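PDB 4AT2: 3-ketosteroid-delta4-5alpha-dehydrogenase from Rhodococcus jostii, which uses a bound FAD to dehydrogenate 3-ketosteroids across the C4-C5 bond, probably as a step of bacterial steroid catabolism. Local coordinates for residues V314-L319 / A370-P375; L377-K382 / A436-R441; G84-L89 / W156-D161. One frame throughout, in Å; residues are numbered along the deposited sequence.

Interaction 1: V314-L319 / A370-P375; sequences VCDPQL and ATTATP. With ASD (4-androstene-3-17-dione), chain B.
Ala-370 lays its CB against the side-chain amide of Gln-318, 3.5 Å from CD. The methyl group sits over the flat face of the amide, above CD. One residue on, the carbonyl O of Thr-371 takes a nearly straight hydrogen bond from Gln-318 NE2, at 2.8 Å and 167°. The acceptor sits in the plane of the amide, but the donor is well tilted from the carbonyl plane. Gln-318 reaches it by a bend at its second torsion (chi2 -91°). The same NE2 also bonds Glu-153, so both its hydrogens probably have acceptors.

Thr-372 and Asp-316 point at each other from opposite directions. Thr-372 OG1 donates to Asp-316 OD1 at 2.6 Å, on the syn side of the carboxylate. It also accepts from the backbone N of Thr-374, which makes an ST turn. Asp-316 is itself an N-cap: its OD2 takes the backbone N of Gln-318 at 3.0 Å, from above the carboxylate plane, at the start of helix 317-320. One carboxylate thus caps a helix with one oxygen and holds the loop that follows helix 361-369 with the other.

Thr-374 brings the second hydroxyl to that oxygen. Its OG1 lies 2.7 Å from Asp-316 OD1 and donates to it nearly along the C-O direction. With OG1 set between the backbone N and the carbonyl carbon (chi1 59°), CG2 is left to face the steroid. Thr-374 CG2 lies 3.8 Å from C15 of 4-androstene-3-17-dione. Val-314 CG1 comes within 3.9 Å of the steroid's O2, and both residues line the steroid pocket.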
loop_
_atom_site.group_PDB
_atom_site.type_symbol
_atom_site.label_atom_id
_atom_site.label_comp_id
_atom_site.label_asym_id
_atom_site.label_seq_id
_atom_site.Cartn_x
_atom_site.Cartn_y
_atom_site.Cartn_z
ATOM N N VAL A 314 -5.629 20.590 3.669
ATOM C CA VAL A 314 -6.624 21.611 4.021
ATOM C C VAL A 314 -6.058 23.031 4.112
ATOM O O VAL A 314 -6.080 23.685 5.152
ATOM C CB VAL A 314 -7.484 21.231 5.251
ATOM C CG1 VAL A 314 -8.447 20.099 4.890
ATOM C CG2 VAL A 314 -6.612 20.876 6.449
ATOM N N CYS A 315 -5.556 23.498 2.982
ATOM C CA CYS A 315 -5.102 24.865 2.832
ATOM C C CYS A 315 -5.579 25.338 1.464
ATOM O O CYS A 315 -5.714 24.539 0.538
ATOM C CB CYS A 315 -3.577 24.928 2.948
ATOM S SG CYS A 315 -2.903 26.606 2.883
ATOM N N ASP A 316 -5.854 26.628 1.325
ATOM C CA ASP A 316 -6.418 27.109 0.081
ATOM C C ASP A 316 -5.385 27.117 -1.058
ATOM O O ASP A 316 -4.280 27.634 -0.883
ATOM C CB ASP A 316 -6.991 28.513 0.244
ATOM C CG ASP A 316 -7.776 28.926 -0.956
ATOM O OD1 ASP A 316 -8.892 28.394 -1.118
ATOM O OD2 ASP A 316 -7.264 29.736 -1.761
ATOM N N PRO A 317 -5.751 26.569 -2.227
ATOM C CA PRO A 317 -4.794 26.532 -3.340
ATOM C C PRO A 317 -4.325 27.890 -3.868
ATOM O O PRO A 317 -3.241 27.969 -4.446
ATOM C CB PRO A 317 -5.559 25.748 -4.422
ATOM C CG PRO A 317 -6.448 24.836 -3.631
ATOM C CD PRO A 317 -6.941 25.742 -2.521
ATOM N N GLN A 318 -5.109 28.952 -3.679
ATOM C CA GLN A 318 -4.674 30.268 -4.153
ATOM C C GLN A 318 -3.498 30.805 -3.332
ATOM O O GLN A 318 -2.717 31.608 -3.831
ATOM C CB GLN A 318 -5.836 31.273 -4.149
ATOM C CG GLN A 318 -6.968 30.906 -5.119
ATOM C CD GLN A 318 -6.806 31.511 -6.505
ATOM O OE1 GLN A 318 -5.699 31.632 -7.022
ATOM N NE2 GLN A 318 -7.928 31.907 -7.112
ATOM N N LEU A 319 -3.384 30.366 -2.079
ATOM C CA LEU A 319 -2.199 30.684 -1.266
ATOM C C LEU A 319 -1.025 29.806 -1.693
ATOM O O LEU A 319 0.089 30.307 -1.942
ATOM C CB LEU A 319 -2.477 30.486 0.227
ATOM C CG LEU A 319 -3.517 31.437 0.831
ATOM C CD1 LEU A 319 -3.845 30.999 2.248
ATOM C CD2 LEU A 319 -3.008 32.866 0.809
ATOM N N ALA A 370 -7.703 36.394 -3.536
ATOM C CA ALA A 370 -8.065 35.715 -4.784
ATOM C C ALA A 370 -9.346 34.918 -4.609
ATOM O O ALA A 370 -9.679 34.475 -3.502
ATOM C CB ALA A 370 -6.932 34.799 -5.245
ATOM N N THR A 371 -10.052 34.708 -5.718
ATOM C CA THR A 371 -11.372 34.093 -5.685
ATOM C C THR A 371 -11.270 32.604 -5.393
ATOM O O THR A 371 -10.566 31.877 -6.095
ATOM C CB THR A 371 -12.103 34.306 -7.026
ATOM O OG1 THR A 371 -12.170 35.710 -7.316
ATOM C CG2 THR A 371 -13.515 33.721 -6.982
ATOM N N THR A 372 -11.991 32.150 -4.371
ATOM C CA THR A 372 -11.947 30.742 -3.981
ATOM C C THR A 372 -13.273 30.223 -3.425
ATOM O O THR A 372 -14.027 30.966 -2.788
ATOM C CB THR A 372 -10.809 30.448 -2.975
ATOM O OG1 THR A 372 -10.819 29.055 -2.652
ATOM C CG2 THR A 372 -10.975 31.258 -1.663
ATOM N N ALA A 373 -13.531 28.933 -3.657
ATOM C CA ALA A 373 -14.673 28.250 -3.055
ATOM C C ALA A 373 -14.423 27.918 -1.580
ATOM O O ALA A 373 -15.349 27.559 -0.859
ATOM C CB ALA A 373 -15.018 26.984 -3.835
ATOM N N THR A 374 -13.176 28.036 -1.133
ATOM C CA THR A 374 -12.800 27.598 0.215
ATOM C C THR A 374 -12.069 28.708 0.996
ATOM O O THR A 374 -10.937 28.514 1.416
ATOM C CB THR A 374 -11.951 26.290 0.186
ATOM O OG1 THR A 374 -10.759 26.487 -0.587
ATOM C CG2 THR A 374 -12.719 25.123 -0.426
ATOM N N PRO A 375 -12.718 29.879 1.197
ATOM C CA PRO A 375 -12.039 30.949 1.946
ATOM C C PRO A 375 -11.715 30.541 3.388
ATOM O O PRO A 375 -10.802 31.102 3.996
ATOM C CB PRO A 375 -13.056 32.105 1.913
ATOM C CG PRO A 375 -14.376 31.415 1.787
ATOM C CD PRO A 375 -14.110 30.244 0.872
HETATM C C1 ASD B . -12.406 15.248 -2.161
HETATM C C10 ASD B . -12.080 16.720 -2.472
HETATM C C11 ASD B . -11.544 17.195 0.013
HETATM C C12 ASD B . -11.730 18.076 1.273
HETATM C C13 ASD B . -11.673 19.556 0.906
HETATM C C14 ASD B . -12.717 19.833 -0.175
HETATM C C15 ASD B . -12.919 21.355 -0.171
HETATM C C16 ASD B . -12.893 21.718 1.323
HETATM C C17 ASD B . -12.156 20.536 1.933
HETATM C C18 ASD B . -10.243 19.997 0.578
HETATM C C19 ASD B . -10.608 16.850 -2.874
HETATM C C2 ASD B . -12.289 14.299 -3.373
HETATM C C3 ASD B . -12.900 14.893 -4.624
HETATM C C4 ASD B . -13.317 16.318 -4.620
HETATM C C5 ASD B . -12.902 17.182 -3.664
HETATM C C6 ASD B . -13.240 18.656 -3.852
HETATM C C7 ASD B . -13.551 19.356 -2.530
HETATM C C8 ASD B . -12.453 19.097 -1.499
HETATM C C9 ASD B . -12.402 17.573 -1.218
HETATM O O1 ASD B . -13.077 14.198 -5.624
HETATM O O2 ASD B . -11.952 20.400 3.133
#

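Interaction 2: L377-K382 / A436-R441; sequences LRVQPK and AALDLR
Lys-382 meets Asp-439 through a salt bridge, NZ to OD2 at 2.8 Å. Lys-382 runs alongside with CG anti to its backbone N (chi1 177°) and bends at its third torsion (chi3 -77°), bringing NZ to the anti side of OD2, slightly out of the carboxylate plane. Arg-441 grips the same carboxylate side-on. Its NE bonds Asp-439 OD1, and its NH2 bonds OD2 at 2.9 Å. The backbone N of Arg-441 also donates to OD1, from the opposite face to NE, and closes an Asx turn. Each carboxylate oxygen therefore has two donors. Replacing Asp-439 by alanine removes the carboxylate and would probably leave Lys-382 and Arg-441 without their shared counter-charge, and the backbone N of Arg-441 without its Asx-turn acceptor.

Several backbone groups have partners too. Lys-382 N donates to Ala-437 O at 3.0 Å. A water gives a hydrogen bond to Gln-380 O and accepts one from Asp-439 N, bridging the two segments. Val-379 O bonds Tyr-364 OH.

Beside these polar pairs, Leu-438 CD2 packs 3.8 Å from Val-379 CB, and Pro-381 CB lies 3.7 Å from Ala-436 CB. The lead-in to strand 383-385 is thus joined to strand 435-439, its neighbour in a four-stranded antiparallel sheet.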
loop_
_atom_site.group_PDB
_atom_site.type_symbol
_atom_site.label_atom_id
_atom_site.label_comp_id
_atom_site.label_asym_id
_atom_site.label_seq_id
_atom_site.Cartn_x
_atom_site.Cartn_y
_atom_site.Cartn_z
ATOM N N LEU A 377 -10.296 27.932 4.231
ATOM C CA LEU A 377 -8.982 27.283 4.203
ATOM C C LEU A 377 -7.834 28.282 4.046
ATOM O O LEU A 377 -6.692 27.891 3.780
ATOM C CB LEU A 377 -8.922 26.206 3.106
ATOM C CG LEU A 377 -9.916 25.049 3.252
ATOM C CD1 LEU A 377 -9.679 24.039 2.142
ATOM C CD2 LEU A 377 -9.850 24.374 4.623
ATOM N N ARG A 378 -8.128 29.574 4.218
ATOM C CA ARG A 378 -7.066 30.582 4.168
ATOM C C ARG A 378 -6.276 30.608 5.474
ATOM O O ARG A 378 -6.500 31.459 6.345
ATOM C CB ARG A 378 -7.617 31.967 3.828
ATOM C CG ARG A 378 -8.072 32.092 2.384
ATOM C CD ARG A 378 -8.972 33.298 2.214
ATOM N NE ARG A 378 -9.343 33.521 0.814
ATOM C CZ ARG A 378 -10.258 34.407 0.426
ATOM N NH1 ARG A 378 -10.921 35.130 1.330
ATOM N NH2 ARG A 378 -10.516 34.578 -0.867
ATOM N N VAL A 379 -5.355 29.658 5.600
ATOM C CA VAL A 379 -4.502 29.518 6.780
ATOM C C VAL A 379 -3.655 30.766 6.971
ATOM O O VAL A 379 -3.093 31.291 6.009
ATOM C CB VAL A 379 -3.599 28.270 6.641
ATOM C CG1 VAL A 379 -2.617 28.156 7.801
ATOM C CG2 VAL A 379 -4.441 27.003 6.524
ATOM N N GLN A 380 -3.607 31.267 8.207
ATOM C CA GLN A 380 -2.771 32.411 8.551
ATOM C C GLN A 380 -1.345 31.946 8.823
ATOM O O GLN A 380 -1.148 30.850 9.340
ATOM C CB GLN A 380 -3.325 33.120 9.792
ATOM C CG GLN A 380 -4.671 33.795 9.559
ATOM C CD GLN A 380 -4.580 35.030 8.676
ATOM O OE1 GLN A 380 -3.524 35.667 8.566
ATOM N NE2 GLN A 380 -5.691 35.378 8.037
ATOM N N PRO A 381 -0.348 32.778 8.484
ATOM C CA PRO A 381 1.037 32.416 8.780
ATOM C C PRO A 381 1.261 32.250 10.280
ATOM O O PRO A 381 0.718 33.030 11.084
ATOM C CB PRO A 381 1.835 33.635 8.288
ATOM C CG PRO A 381 0.923 34.346 7.346
ATOM C CD PRO A 381 -0.445 34.132 7.919
ATOM N N LYS A 382 2.064 31.255 10.653
ATOM C CA LYS A 382 2.488 31.099 12.047
ATOM C C LYS A 382 3.685 31.997 12.350
ATOM O O LYS A 382 3.737 32.637 13.413
ATOM C CB LYS A 382 2.825 29.640 12.364
ATOM C CG LYS A 382 3.342 29.446 13.789
ATOM C CD LYS A 382 3.381 27.988 14.217
ATOM C CE LYS A 382 1.999 27.464 14.576
ATOM N NZ LYS A 382 2.021 26.004 14.880
ATOM N N ALA A 436 6.889 35.025 5.210
ATOM C CA ALA A 436 6.101 34.318 6.218
ATOM C C ALA A 436 6.147 32.812 5.978
ATOM O O ALA A 436 6.461 32.361 4.881
ATOM C CB ALA A 436 4.666 34.807 6.182
ATOM N N ALA A 437 5.841 32.037 7.012
ATOM C CA ALA A 437 5.688 30.595 6.851
ATOM C C ALA A 437 4.395 30.135 7.495
ATOM O O ALA A 437 4.088 30.485 8.643
ATOM C CB ALA A 437 6.876 29.845 7.432
ATOM N N LEU A 438 3.626 29.358 6.746
ATOM C CA LEU A 438 2.445 28.690 7.269
ATOM C C LEU A 438 2.865 27.310 7.751
ATOM O O LEU A 438 3.559 26.589 7.034
ATOM C CB LEU A 438 1.387 28.515 6.173
ATOM C CG LEU A 438 0.536 29.703 5.714
ATOM C CD1 LEU A 438 1.385 30.850 5.162
ATOM C CD2 LEU A 438 -0.462 29.203 4.664
ATOM N N ASP A 439 2.427 26.952 8.957
ATOM C CA ASP A 439 2.659 25.611 9.503
ATOM C C ASP A 439 1.595 24.651 8.975
ATOM O O ASP A 439 0.434 24.704 9.388
ATOM C CB ASP A 439 2.617 25.659 11.035
ATOM C CG ASP A 439 3.058 24.359 11.680
ATOM O OD1 ASP A 439 3.245 23.349 10.965
ATOM O OD2 ASP A 439 3.208 24.356 12.924
ATOM N N LEU A 440 1.999 23.793 8.043
ATOM C CA LEU A 440 1.076 22.871 7.392
ATOM C C LEU A 440 1.447 21.429 7.727
ATOM O O LEU A 440 1.216 20.511 6.939
ATOM C CB LEU A 440 1.047 23.114 5.875
ATOM C CG LEU A 440 0.638 24.530 5.456
ATOM C CD1 LEU A 440 0.767 24.725 3.948
ATOM C CD2 LEU A 440 -0.781 24.820 5.897
ATOM N N ARG A 441 2.039 21.240 8.903
ATOM C CA ARG A 441 2.267 19.892 9.433
ATOM C C ARG A 441 0.945 19.297 9.904
ATOM O O ARG A 441 0.163 19.968 10.575
ATOM C CB ARG A 441 3.286 19.934 10.570
ATOM C CG ARG A 441 4.667 20.339 10.082
ATOM C CD ARG A 441 5.643 20.526 11.225
ATOM N NE ARG A 441 5.275 21.648 12.073
ATOM C CZ ARG A 441 6.061 22.126 13.034
ATOM N NH1 ARG A 441 7.248 21.571 13.252
ATOM N NH2 ARG A 441 5.663 23.151 13.774
HETATM O O HOH W 1 0.302 28.542 10.037
#

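Interaction 3: G84-L89 / W156-D161; sequences GGFIYL and WEPPFD. With FAD (flavin-adenine dinucleotide), chain D.
O4 of the FAD isoalloxazine accepts two backbone N-H groups of the loop that also packs on Trp-156 and Glu-157. Phe-86 N donates to it at 2.9 Å and 139°. Gly-85 N adds a weak bond at a poorer angle. Gly-84 N donates to FAD N5 at 3.1 Å, and FAD N3 in turn donates to Phe-86 O. This is flavin recognition by backbone amides, in the FAD-binding domain of a flavoenzyme. The polar edge of the isoalloxazine is read here without any side-chain donor from segment 84-89.

Gly-84 passes close to the flavin. A side chain there would crowd O4. Gly-85 has a positive phi, at which a side chain would meet the carbonyl O of Gly-84.

Phe-86 carries the packing between the two segments. Its CG stands opposite the carbonyl carbon (chi1 -78°), which carries the ring from the flavin edge to segment 156-161. FAD O4 and Trp-156 O both lie at the ring edge, with Phe-86 CE2 3.1 Å from Trp-156 O. Phe-86 CZ reaches Glu-157 CA at 3.8 Å and Pro-158 CD at 4.0 Å. The ring and the Glu-157 carboxylate are turned 64° apart. Met-165 of strand 164-165 touches both Phe-86 and Pro-158.

Trp-156 and Glu-157 also touch the steroid, so this contact joins the flavin loop to the steroid pocket. Glu-157 OE2 bonds Thr-195 OG1. Its other oxygen is tied to the flavin loop by one water, which donates to both Glu-157 OE1 and Gly-84 O, each at 2.8 Å.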
loop_
_atom_site.group_PDB
_atom_site.type_symbol
_atom_site.label_atom_id
_atom_site.label_comp_id
_atom_site.label_asym_id
_atom_site.label_seq_id
_atom_site.Cartn_x
_atom_site.Cartn_y
_atom_site.Cartn_z
ATOM N N GLY A 84 -18.461 17.457 -3.726
ATOM C CA GLY A 84 -18.257 18.684 -4.524
ATOM C C GLY A 84 -18.935 18.627 -5.885
ATOM O O GLY A 84 -19.323 19.659 -6.459
ATOM N N GLY A 85 -19.105 17.414 -6.387
ATOM C CA GLY A 85 -19.839 17.186 -7.620
ATOM C C GLY A 85 -18.980 16.970 -8.845
ATOM O O GLY A 85 -19.519 16.812 -9.942
ATOM N N PHE A 86 -17.654 16.939 -8.680
ATOM C CA PHE A 86 -16.776 16.631 -9.816
ATOM C C PHE A 86 -17.097 15.244 -10.345
ATOM O O PHE A 86 -17.283 14.296 -9.574
ATOM C CB PHE A 86 -15.304 16.615 -9.404
ATOM C CG PHE A 86 -14.690 17.967 -9.244
ATOM C CD1 PHE A 86 -14.159 18.640 -10.336
ATOM C CD2 PHE A 86 -14.575 18.534 -7.983
ATOM C CE1 PHE A 86 -13.556 19.885 -10.179
ATOM C CE2 PHE A 86 -13.973 19.777 -7.817
ATOM C CZ PHE A 86 -13.467 20.452 -8.919
ATOM N N ILE A 87 -17.130 15.127 -11.669
ATOM C CA ILE A 87 -17.272 13.847 -12.349
ATOM C C ILE A 87 -16.168 13.844 -13.407
ATOM O O ILE A 87 -16.130 14.738 -14.255
ATOM C CB ILE A 87 -18.658 13.701 -13.024
ATOM C CG1 ILE A 87 -19.791 14.135 -12.081
ATOM C CG2 ILE A 87 -18.858 12.258 -13.491
ATOM C CD1 ILE A 87 -21.161 14.179 -12.742
ATOM N N TYR A 88 -15.248 12.883 -13.307
ATOM C CA TYR A 88 -14.058 12.850 -14.148
ATOM C C TYR A 88 -14.381 12.296 -15.535
ATOM O O TYR A 88 -14.475 11.092 -15.725
ATOM C CB TYR A 88 -12.922 12.050 -13.471
ATOM C CG TYR A 88 -11.585 12.372 -14.086
ATOM C CD1 TYR A 88 -10.825 13.440 -13.603
ATOM C CD2 TYR A 88 -11.110 11.651 -15.190
ATOM C CE1 TYR A 88 -9.616 13.770 -14.188
ATOM C CE2 TYR A 88 -9.890 11.971 -15.782
ATOM C CZ TYR A 88 -9.161 13.038 -15.283
ATOM O OH TYR A 88 -7.975 13.386 -15.872
ATOM N N LEU A 89 -14.556 13.188 -16.506
ATOM C CA LEU A 89 -14.998 12.796 -17.844
ATOM C C LEU A 89 -14.174 13.507 -18.897
ATOM O O LEU A 89 -13.652 14.587 -18.644
ATOM C CB LEU A 89 -16.478 13.140 -18.027
ATOM C CG LEU A 89 -17.448 12.539 -17.003
ATOM C CD1 LEU A 89 -18.814 13.157 -17.191
ATOM C CD2 LEU A 89 -17.521 11.017 -17.135
ATOM N N TRP A 156 -10.163 24.124 -5.044
ATOM C CA TRP A 156 -10.674 22.786 -4.785
ATOM C C TRP A 156 -11.946 22.511 -5.542
ATOM O O TRP A 156 -12.259 21.358 -5.843
ATOM C CB TRP A 156 -10.921 22.619 -3.293
ATOM C CG TRP A 156 -9.689 22.352 -2.469
ATOM C CD1 TRP A 156 -9.115 23.174 -1.492
ATOM C CD2 TRP A 156 -8.857 21.141 -2.477
ATOM N NE1 TRP A 156 -8.018 22.567 -0.931
ATOM C CE2 TRP A 156 -7.811 21.350 -1.472
ATOM C CE3 TRP A 156 -8.881 19.939 -3.187
ATOM C CZ2 TRP A 156 -6.842 20.382 -1.199
ATOM C CZ3 TRP A 156 -7.894 18.977 -2.911
ATOM C CH2 TRP A 156 -6.903 19.193 -1.932
ATOM N N GLU A 157 -12.696 23.568 -5.847
ATOM C CA GLU A 157 -13.887 23.468 -6.695
ATOM C C GLU A 157 -14.219 24.825 -7.328
ATOM O O GLU A 157 -13.663 25.850 -6.927
ATOM C CB GLU A 157 -15.089 22.911 -5.916
ATOM C CG GLU A 157 -15.317 23.491 -4.539
ATOM C CD GLU A 157 -16.388 22.733 -3.762
ATOM O OE1 GLU A 157 -17.568 22.773 -4.179
ATOM O OE2 GLU A 157 -16.058 22.097 -2.735
ATOM N N PRO A 158 -15.101 24.837 -8.343
ATOM C CA PRO A 158 -15.456 26.128 -8.930
ATOM C C PRO A 158 -16.180 26.972 -7.870
ATOM O O PRO A 158 -17.079 26.448 -7.207
ATOM C CB PRO A 158 -16.410 25.742 -10.071
ATOM C CG PRO A 158 -16.145 24.297 -10.341
ATOM C CD PRO A 158 -15.805 23.720 -9.001
ATOM N N PRO A 159 -15.755 28.232 -7.668
ATOM C CA PRO A 159 -16.439 29.123 -6.713
ATOM C C PRO A 159 -17.866 29.442 -7.135
ATOM O O PRO A 159 -18.713 29.728 -6.282
ATOM C CB PRO A 159 -15.594 30.401 -6.743
ATOM C CG PRO A 159 -14.769 30.309 -7.979
ATOM C CD PRO A 159 -14.509 28.840 -8.166
ATOM N N PHE A 160 -18.119 29.381 -8.439
ATOM C CA PHE A 160 -19.434 29.676 -8.987
ATOM C C PHE A 160 -20.026 28.407 -9.610
ATOM O O PHE A 160 -19.591 27.292 -9.296
ATOM C CB PHE A 160 -19.331 30.847 -9.975
ATOM C CG PHE A 160 -18.540 32.020 -9.440
ATOM C CD1 PHE A 160 -19.010 32.756 -8.348
ATOM C CD2 PHE A 160 -17.324 32.390 -10.017
ATOM C CE1 PHE A 160 -18.282 33.832 -7.845
ATOM C CE2 PHE A 160 -16.596 33.470 -9.522
ATOM C CZ PHE A 160 -17.075 34.190 -8.436
ATOM N N ASP A 161 -21.011 28.557 -10.486
ATOM C CA ASP A 161 -21.699 27.379 -11.013
ATOM C C ASP A 161 -21.090 26.866 -12.318
ATOM O O ASP A 161 -21.783 26.250 -13.115
ATOM C CB ASP A 161 -23.214 27.639 -11.164
ATOM C CG ASP A 161 -23.533 28.750 -12.154
ATOM O OD1 ASP A 161 -22.623 29.536 -12.487
ATOM O OD2 ASP A 161 -24.709 28.839 -12.596
HETATM P PA FAD D . -22.328 6.507 -1.423
HETATM O O1A FAD D . -22.685 7.603 -2.349
HETATM O O2A FAD D . -21.897 6.844 -0.058
HETATM O O5B FAD D . -23.579 5.511 -1.336
HETATM C C5B FAD D . -23.514 4.315 -0.553
HETATM C C4B FAD D . -24.881 4.095 0.118
HETATM O O4B FAD D . -24.790 2.798 0.746
HETATM C C3B FAD D . -25.088 5.121 1.240
HETATM O O3B FAD D . -26.376 5.763 1.065
HETATM C C2B FAD D . -25.025 4.282 2.522
HETATM O O2B FAD D . -25.921 4.818 3.531
HETATM C C1B FAD D . -25.487 2.913 2.026
HETATM N N9A FAD D . -25.032 1.783 2.866
HETATM C C8A FAD D . -23.893 1.653 3.558
HETATM N N7A FAD D . -23.904 0.464 4.157
HETATM C C5A FAD D . -25.050 -0.164 3.829
HETATM C C6A FAD D . -25.589 -1.368 4.142
HETATM N N6A FAD D . -24.908 -2.196 4.934
HETATM N N1A FAD D . -26.788 -1.753 3.672
HETATM C C2A FAD D . -27.508 -0.914 2.833
HETATM N N3A FAD D . -26.950 0.322 2.521
HETATM C C4A FAD D . -25.737 0.663 3.030
HETATM N N1 FAD D . -15.661 12.207 -5.337
HETATM C C2 FAD D . -15.751 12.665 -6.639
HETATM O O2 FAD D . -15.554 11.885 -7.561
HETATM N N3 FAD D . -16.067 14.007 -6.895
HETATM C C4 FAD D . -16.255 14.900 -5.839
HETATM O O4 FAD D . -16.517 16.077 -6.102
HETATM C C4X FAD D . -16.157 14.437 -4.521
HETATM N N5 FAD D . -16.311 15.280 -3.471
HETATM C C5X FAD D . -15.984 14.863 -2.233
HETATM C C6 FAD D . -15.890 15.782 -1.182
HETATM C C7 FAD D . -15.568 15.359 0.110
HETATM C C7M FAD D . -15.488 16.329 1.129
HETATM C C8 FAD D . -15.322 13.992 0.359
HETATM C C8M FAD D . -14.999 13.495 1.639
HETATM C C9 FAD D . -15.428 13.076 -0.690
HETATM C C9A FAD D . -15.735 13.508 -1.990
HETATM N N10 FAD D . -15.805 12.629 -3.019
HETATM C C10 FAD D . -15.863 13.095 -4.275
HETATM C "C1'" FAD D . -15.901 11.160 -2.816
HETATM C "C2'" FAD D . -17.327 10.684 -3.131
HETATM O "O2'" FAD D . -18.206 11.503 -2.356
HETATM C "C3'" FAD D . -17.517 9.209 -2.745
HETATM O "O3'" FAD D . -16.324 8.436 -2.966
HETATM C "C4'" FAD D . -18.681 8.610 -3.552
HETATM O "O4'" FAD D . -19.850 9.406 -3.308
HETATM C "C5'" FAD D . -18.950 7.166 -3.122
HETATM O "O5'" FAD D . -19.989 6.628 -3.963
HETATM P P FAD D . -20.724 5.252 -3.557
HETATM O O1P FAD D . -19.747 4.163 -3.448
HETATM O O2P FAD D . -21.919 5.105 -4.452
HETATM O O3P FAD D . -21.140 5.545 -2.008
HETATM O O HOH W 2 -18.340 22.226 -6.842
#

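Overall arrangement
The three contacts lie along one path from the flavin outwards. Interaction 3 holds the flavin loop and two residues of the steroid pocket. Interaction 1, with centres about 14 Å away, supplies Val-314 and Thr-374 to that pocket. The two meet where Pro-317 CD lies 3.5 Å from Trp-156 CD1. The side chain of Thr-374 is still about 9 Å from the FAD. Interaction 2 lies farther out, its centre about 12 Å from that of interaction 1 and 25 Å from that of interaction 3. Asp-316 N and Leu-377 O, 2.9 Å apart, probably form a hydrogen bond linking interactions 1 and 2. Leu-377 also touches the steroid.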